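Local coordinates for V-type ATP synthase alpha chain (Thermoplasma volcanium, PDB 4O1S), which belongs to the inteins, compact and mainly beta-stranded domains of the Hint family, here one carried by subunit A of an archaeal V-type ATPase, at residues K72-I84 and S88-L100. Sequence-based numbering, arbitrary orientation.
Sequences KGKSSYLVRIETI and SVSVTPVHKLFVL. With EPE (4-(2-hydroxyethyl)-1-piperazine ethanesulfonic acid), chain C; SO4 (sulfate ion), chain F.
Ile-81 reaches from its strand to Leu-97, the two side chains running past each other in opposite directions until CD1 of Ile-81 lies 4.0 Å from CD2 of Leu-97. Ile-81 CG1 lies anti to the carbonyl carbon (chi1 -56°) and the chain continues extended at chi2, which also leaves CD1 loosely near the methyls of Val-89 and Val-91. Val-79, Ile-81, Val-89 and Val-91 share this buried face, where beta-branched side chains suit an extended strand. Val-79 lays CG2 over Pro-93, 3.7 Å from its CA, while Tyr-77 rests CB against the Pro-93 ring. Proline fits because its ring holds phi near the value (-56°) needed at the second position of the type I turn Thr-92 to His-95.

Two antiparallel hydrogen-bonded pairs knit the strands: Val-79 N to Val-91 O (2.6 Å) with its return bond, and Ile-81 with Val-89. The other face is partly exposed and suits a polar, non-hydrogen-bonded pair: short Ser-90 lets the long Arg-80 side chain come down, and Arg-80 NH1 donates to Ser-90 OG at 3.0 Å, slightly out of the guanidinium plane. NH2 holds a sulfate, NE a salt bridge with Glu-140. Val-94 N binds O2S of the EPE sulfonate (3.1 Å); both anions probably come from the crystallisation liquor.

Strands 77-83 and 88-91 form a hairpin at a sheet's rim, 129-141 flanking 77-83. Ser-76 leads back to strand 61-75 in a second sheet, the turn on to 96-101 in a third.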
loop_
_atom_site.group_PDB
_atom_site.type_symbol
_atom_site.label_atom_id
_atom_site.label_comp_id
_atom_site.label_asym_id
_atom_site.label_seq_id
_atom_site.Cartn_x
_atom_site.Cartn_y
_atom_site.Cartn_z
ATOM N N LYS A 72 3.977 5.309 10.836
ATOM C CA LYS A 72 3.809 6.649 10.305
ATOM C C LYS A 72 5.154 7.335 10.301
ATOM O O LYS A 72 5.841 7.378 11.324
ATOM C CB LYS A 72 2.820 7.441 11.150
ATOM C CG LYS A 72 2.723 8.899 10.763
ATOM C CD LYS A 72 1.751 9.671 11.642
ATOM C CE LYS A 72 2.153 11.132 11.723
ATOM N NZ LYS A 72 1.100 11.894 12.438
ATOM N N GLY A 73 5.537 7.873 9.153
ATOM C CA GLY A 73 6.808 8.561 9.038
ATOM C C GLY A 73 6.709 9.829 8.219
ATOM O O GLY A 73 5.643 10.442 8.103
ATOM N N LYS A 74 7.845 10.222 7.647
ATOM C CA LYS A 74 7.928 11.409 6.796
ATOM C C LYS A 74 8.618 11.048 5.496
ATOM O O LYS A 74 9.583 10.285 5.478
ATOM C CB LYS A 74 8.717 12.535 7.486
ATOM C CG LYS A 74 7.953 13.301 8.606
ATOM C CD LYS A 74 6.716 13.997 8.066
ATOM C CE LYS A 74 6.524 15.363 8.678
ATOM N NZ LYS A 74 5.260 15.951 8.138
ATOM N N SER A 75 8.124 11.589 4.394
ATOM C CA SER A 75 8.905 11.554 3.169
ATOM C C SER A 75 8.899 12.947 2.538
ATOM O O SER A 75 7.958 13.728 2.716
ATOM C CB SER A 75 8.383 10.507 2.194
ATOM O OG SER A 75 8.975 10.662 0.908
ATOM N N SER A 76 9.980 13.250 1.834
ATOM C CA SER A 76 10.131 14.483 1.100
ATOM C C SER A 76 9.541 14.315 -0.268
ATOM O O SER A 76 9.352 15.295 -0.999
ATOM C CB SER A 76 11.620 14.780 0.922
ATOM O OG SER A 76 12.157 15.302 2.114
ATOM N N TYR A 77 9.300 13.062 -0.632
ATOM C CA TYR A 77 8.921 12.752 -1.992
ATOM C C TYR A 77 7.762 11.792 -2.027
ATOM O O TYR A 77 7.684 10.864 -1.225
ATOM C CB TYR A 77 10.094 12.135 -2.757
ATOM C CG TYR A 77 11.265 13.040 -2.833
ATOM C CD1 TYR A 77 11.301 14.070 -3.750
ATOM C CD2 TYR A 77 12.328 12.895 -1.961
ATOM C CE1 TYR A 77 12.377 14.932 -3.815
ATOM C CE2 TYR A 77 13.411 13.753 -2.011
ATOM C CZ TYR A 77 13.435 14.768 -2.941
ATOM O OH TYR A 77 14.515 15.632 -2.997
ATOM N N LEU A 78 6.879 12.013 -2.987
ATOM C CA LEU A 78 5.801 11.083 -3.272
ATOM C C LEU A 78 5.761 10.857 -4.792
ATOM O O LEU A 78 5.973 11.799 -5.582
ATOM C CB LEU A 78 4.477 11.677 -2.802
ATOM C CG LEU A 78 3.671 11.042 -1.675
ATOM C CD1 LEU A 78 4.444 10.027 -0.843
ATOM C CD2 LEU A 78 3.064 12.149 -0.804
ATOM N N VAL A 79 5.515 9.610 -5.192
ATOM C CA VAL A 79 5.241 9.272 -6.587
ATOM C C VAL A 79 3.752 8.981 -6.741
ATOM O O VAL A 79 3.210 8.091 -6.079
ATOM C CB VAL A 79 6.014 8.029 -6.988
ATOM C CG1 VAL A 79 5.839 7.764 -8.484
ATOM C CG2 VAL A 79 7.496 8.181 -6.585
ATOM N N ARG A 80 3.076 9.749 -7.587
ATOM C CA ARG A 80 1.633 9.581 -7.746
ATOM C C ARG A 80 1.417 8.908 -9.072
ATOM O O ARG A 80 1.890 9.376 -10.111
ATOM C CB ARG A 80 0.912 10.924 -7.705
ATOM C CG ARG A 80 1.531 11.908 -6.718
ATOM C CD ARG A 80 0.479 12.823 -6.186
ATOM N NE ARG A 80 0.959 13.816 -5.220
ATOM C CZ ARG A 80 0.679 13.787 -3.914
ATOM N NH1 ARG A 80 -0.052 12.787 -3.408
ATOM N NH2 ARG A 80 1.133 14.758 -3.111
ATOM N N ILE A 81 0.726 7.782 -9.022
ATOM C CA ILE A 81 0.547 6.927 -10.187
ATOM C C ILE A 81 -0.917 6.819 -10.570
ATOM O O ILE A 81 -1.795 6.585 -9.728
ATOM C CB ILE A 81 1.036 5.516 -9.887
ATOM C CG1 ILE A 81 2.493 5.569 -9.438
ATOM C CG2 ILE A 81 0.849 4.607 -11.099
ATOM C CD1 ILE A 81 2.910 4.382 -8.625
ATOM N N GLU A 82 -1.176 6.966 -11.854
ATOM C CA GLU A 82 -2.526 6.846 -12.351
ATOM C C GLU A 82 -2.548 5.925 -13.568
ATOM O O GLU A 82 -1.700 6.035 -14.473
ATOM C CB GLU A 82 -2.999 8.217 -12.736
ATOM C CG GLU A 82 -4.423 8.448 -12.534
ATOM C CD GLU A 82 -4.629 9.901 -12.369
ATOM O OE1 GLU A 82 -5.420 10.470 -13.151
ATOM O OE2 GLU A 82 -3.948 10.479 -11.481
ATOM N N THR A 83 -3.516 5.018 -13.591
ATOM C CA THR A 83 -3.621 4.040 -14.677
ATOM C C THR A 83 -4.728 4.414 -15.640
ATOM O O THR A 83 -5.603 5.220 -15.326
ATOM C CB THR A 83 -3.941 2.651 -14.142
ATOM O OG1 THR A 83 -5.214 2.681 -13.482
ATOM C CG2 THR A 83 -2.880 2.198 -13.159
ATOM N N ILE A 84 -4.704 3.806 -16.811
ATOM C CA ILE A 84 -5.747 4.067 -17.787
ATOM C C ILE A 84 -7.086 3.695 -17.195
ATOM O O ILE A 84 -8.068 4.394 -17.389
ATOM C CB ILE A 84 -5.529 3.243 -19.034
ATOM C CG1 ILE A 84 -4.123 3.508 -19.561
ATOM C CG2 ILE A 84 -6.590 3.561 -20.055
ATOM C CD1 ILE A 84 -3.995 3.387 -21.008
ATOM N N SER A 88 -5.308 4.593 -8.851
ATOM C CA SER A 88 -4.288 5.517 -8.363
ATOM C C SER A 88 -3.751 5.179 -6.975
ATOM O O SER A 88 -4.454 4.613 -6.123
ATOM C CB SER A 88 -4.805 6.948 -8.382
ATOM O OG SER A 88 -5.750 7.129 -7.350
ATOM N N VAL A 89 -2.488 5.520 -6.767
ATOM C CA VAL A 89 -1.909 5.490 -5.437
ATOM C C VAL A 89 -0.696 6.437 -5.437
ATOM O O VAL A 89 -0.006 6.587 -6.449
ATOM C CB VAL A 89 -1.546 4.057 -5.028
ATOM C CG1 VAL A 89 -0.426 3.516 -5.914
ATOM C CG2 VAL A 89 -1.181 3.980 -3.541
ATOM N N SER A 90 -0.483 7.134 -4.328
ATOM C CA SER A 90 0.711 7.959 -4.174
ATOM C C SER A 90 1.588 7.226 -3.172
ATOM O O SER A 90 1.140 6.850 -2.074
ATOM C CB SER A 90 0.381 9.380 -3.682
ATOM O OG SER A 90 -0.458 10.090 -4.586
ATOM N N VAL A 91 2.826 6.967 -3.559
ATOM C CA VAL A 91 3.711 6.228 -2.675
ATOM C C VAL A 91 5.099 6.835 -2.647
ATOM O O VAL A 91 5.470 7.713 -3.430
ATOM C CB VAL A 91 3.819 4.731 -3.052
ATOM C CG1 VAL A 91 2.443 4.054 -2.997
ATOM C CG2 VAL A 91 4.431 4.587 -4.438
ATOM N N THR A 92 5.852 6.332 -1.701
ATOM C CA THR A 92 7.235 6.661 -1.514
ATOM C C THR A 92 8.016 6.128 -2.730
ATOM O O THR A 92 7.642 5.108 -3.300
ATOM C CB THR A 92 7.631 5.947 -0.209
ATOM O OG1 THR A 92 7.797 6.914 0.842
ATOM C CG2 THR A 92 8.832 5.102 -0.390
ATOM N N PRO A 93 9.087 6.828 -3.154
ATOM C CA PRO A 93 9.866 6.399 -4.331
ATOM C C PRO A 93 10.410 4.982 -4.258
ATOM O O PRO A 93 10.482 4.347 -5.322
ATOM C CB PRO A 93 11.019 7.393 -4.376
ATOM C CG PRO A 93 10.471 8.607 -3.784
ATOM C CD PRO A 93 9.482 8.172 -2.707
ATOM N N VAL A 94 10.778 4.501 -3.060
ATOM C CA VAL A 94 11.330 3.144 -2.910
ATOM C C VAL A 94 10.269 2.037 -2.813
ATOM O O VAL A 94 10.604 0.853 -2.893
ATOM C CB VAL A 94 12.343 3.008 -1.732
ATOM C CG1 VAL A 94 13.579 3.816 -1.989
ATOM C CG2 VAL A 94 11.731 3.420 -0.420
ATOM N N HIS A 95 9.004 2.425 -2.644
ATOM C CA HIS A 95 7.897 1.473 -2.664
ATOM C C HIS A 95 7.831 0.751 -3.998
ATOM O O HIS A 95 8.175 1.325 -5.036
ATOM C CB HIS A 95 6.571 2.179 -2.415
ATOM C CG HIS A 95 5.587 1.344 -1.675
ATOM N ND1 HIS A 95 5.503 -0.020 -1.851
ATOM C CD2 HIS A 95 4.676 1.660 -0.725
ATOM C CE1 HIS A 95 4.567 -0.503 -1.055
ATOM N NE2 HIS A 95 4.049 0.494 -0.361
ATOM N N LYS A 96 7.380 -0.505 -3.965
ATOM C CA LYS A 96 7.379 -1.371 -5.155
ATOM C C LYS A 96 6.007 -1.746 -5.665
ATOM O O LYS A 96 5.069 -1.983 -4.885
ATOM C CB LYS A 96 8.173 -2.653 -4.912
ATOM C CG LYS A 96 9.655 -2.423 -4.957
ATOM C CD LYS A 96 10.430 -3.551 -4.331
ATOM C CE LYS A 96 11.914 -3.325 -4.573
ATOM N NZ LYS A 96 12.732 -4.485 -4.168
ATOM N N LEU A 97 5.900 -1.791 -6.990
ATOM C CA LEU A 97 4.693 -2.264 -7.648
ATOM C C LEU A 97 5.090 -3.520 -8.402
ATOM O O LEU A 97 6.280 -3.824 -8.541
ATOM C CB LEU A 97 4.138 -1.214 -8.611
ATOM C CG LEU A 97 3.601 0.174 -8.179
ATOM C CD1 LEU A 97 2.326 0.070 -7.417
ATOM C CD2 LEU A 97 4.611 1.010 -7.374
ATOM N N PHE A 98 4.100 -4.258 -8.882
ATOM C CA PHE A 98 4.365 -5.445 -9.680
ATOM C C PHE A 98 4.047 -5.162 -11.132
ATOM O O PHE A 98 2.960 -4.655 -11.453
ATOM C CB PHE A 98 3.513 -6.607 -9.182
ATOM C CG PHE A 98 3.966 -7.152 -7.876
ATOM C CD1 PHE A 98 5.105 -7.964 -7.811
ATOM C CD2 PHE A 98 3.282 -6.833 -6.704
ATOM C CE1 PHE A 98 5.556 -8.465 -6.597
ATOM C CE2 PHE A 98 3.711 -7.325 -5.473
ATOM C CZ PHE A 98 4.852 -8.140 -5.413
ATOM N N VAL A 99 4.987 -5.486 -12.016
ATOM C CA VAL A 99 4.804 -5.219 -13.445
ATOM C C VAL A 99 4.817 -6.471 -14.289
ATOM O O VAL A 99 5.716 -7.300 -14.182
ATOM C CB VAL A 99 5.885 -4.256 -13.988
ATOM C CG1 VAL A 99 5.661 -3.968 -15.463
ATOM C CG2 VAL A 99 5.805 -2.983 -13.241
ATOM N N LEU A 100 3.818 -6.583 -15.150
ATOM C CA LEU A 100 3.780 -7.654 -16.125
ATOM C C LEU A 100 4.677 -7.326 -17.310
ATOM O O LEU A 100 4.363 -6.448 -18.089
ATOM C CB LEU A 100 2.349 -7.850 -16.605
ATOM C CG LEU A 100 2.178 -8.850 -17.745
ATOM C CD1 LEU A 100 2.678 -10.242 -17.347
ATOM C CD2 LEU A 100 0.717 -8.883 -18.150
HETATM N N1 EPE C . 11.154 7.694 3.671
HETATM C C2 EPE C . 12.523 8.027 4.119
HETATM C C3 EPE C . 12.468 8.738 5.473
HETATM N N4 EPE C . 11.677 7.993 6.444
HETATM C C5 EPE C . 10.410 7.401 6.010
HETATM C C6 EPE C . 10.450 6.790 4.606
HETATM C C7 EPE C . 11.944 8.183 7.863
HETATM C C8 EPE C . 11.824 9.639 8.305
HETATM O O8 EPE C . 10.804 9.776 9.277
HETATM C C9 EPE C . 11.055 7.271 2.255
HETATM C C10 EPE C . 12.394 7.086 1.522
HETATM S S EPE C . 12.362 7.616 -0.232
HETATM O O1S EPE C . 13.718 7.740 -0.771
HETATM O O2S EPE C . 11.632 6.632 -1.041
HETATM O O3S EPE C . 11.690 8.922 -0.300
HETATM S S SO4 F . -0.720 14.459 0.495
HETATM O O1 SO4 F . -1.095 13.275 -0.295
HETATM O O2 SO4 F . -0.028 14.064 1.728
HETATM O O3 SO4 F . 0.161 15.315 -0.306
HETATM O O4 SO4 F . -1.915 15.222 0.874
#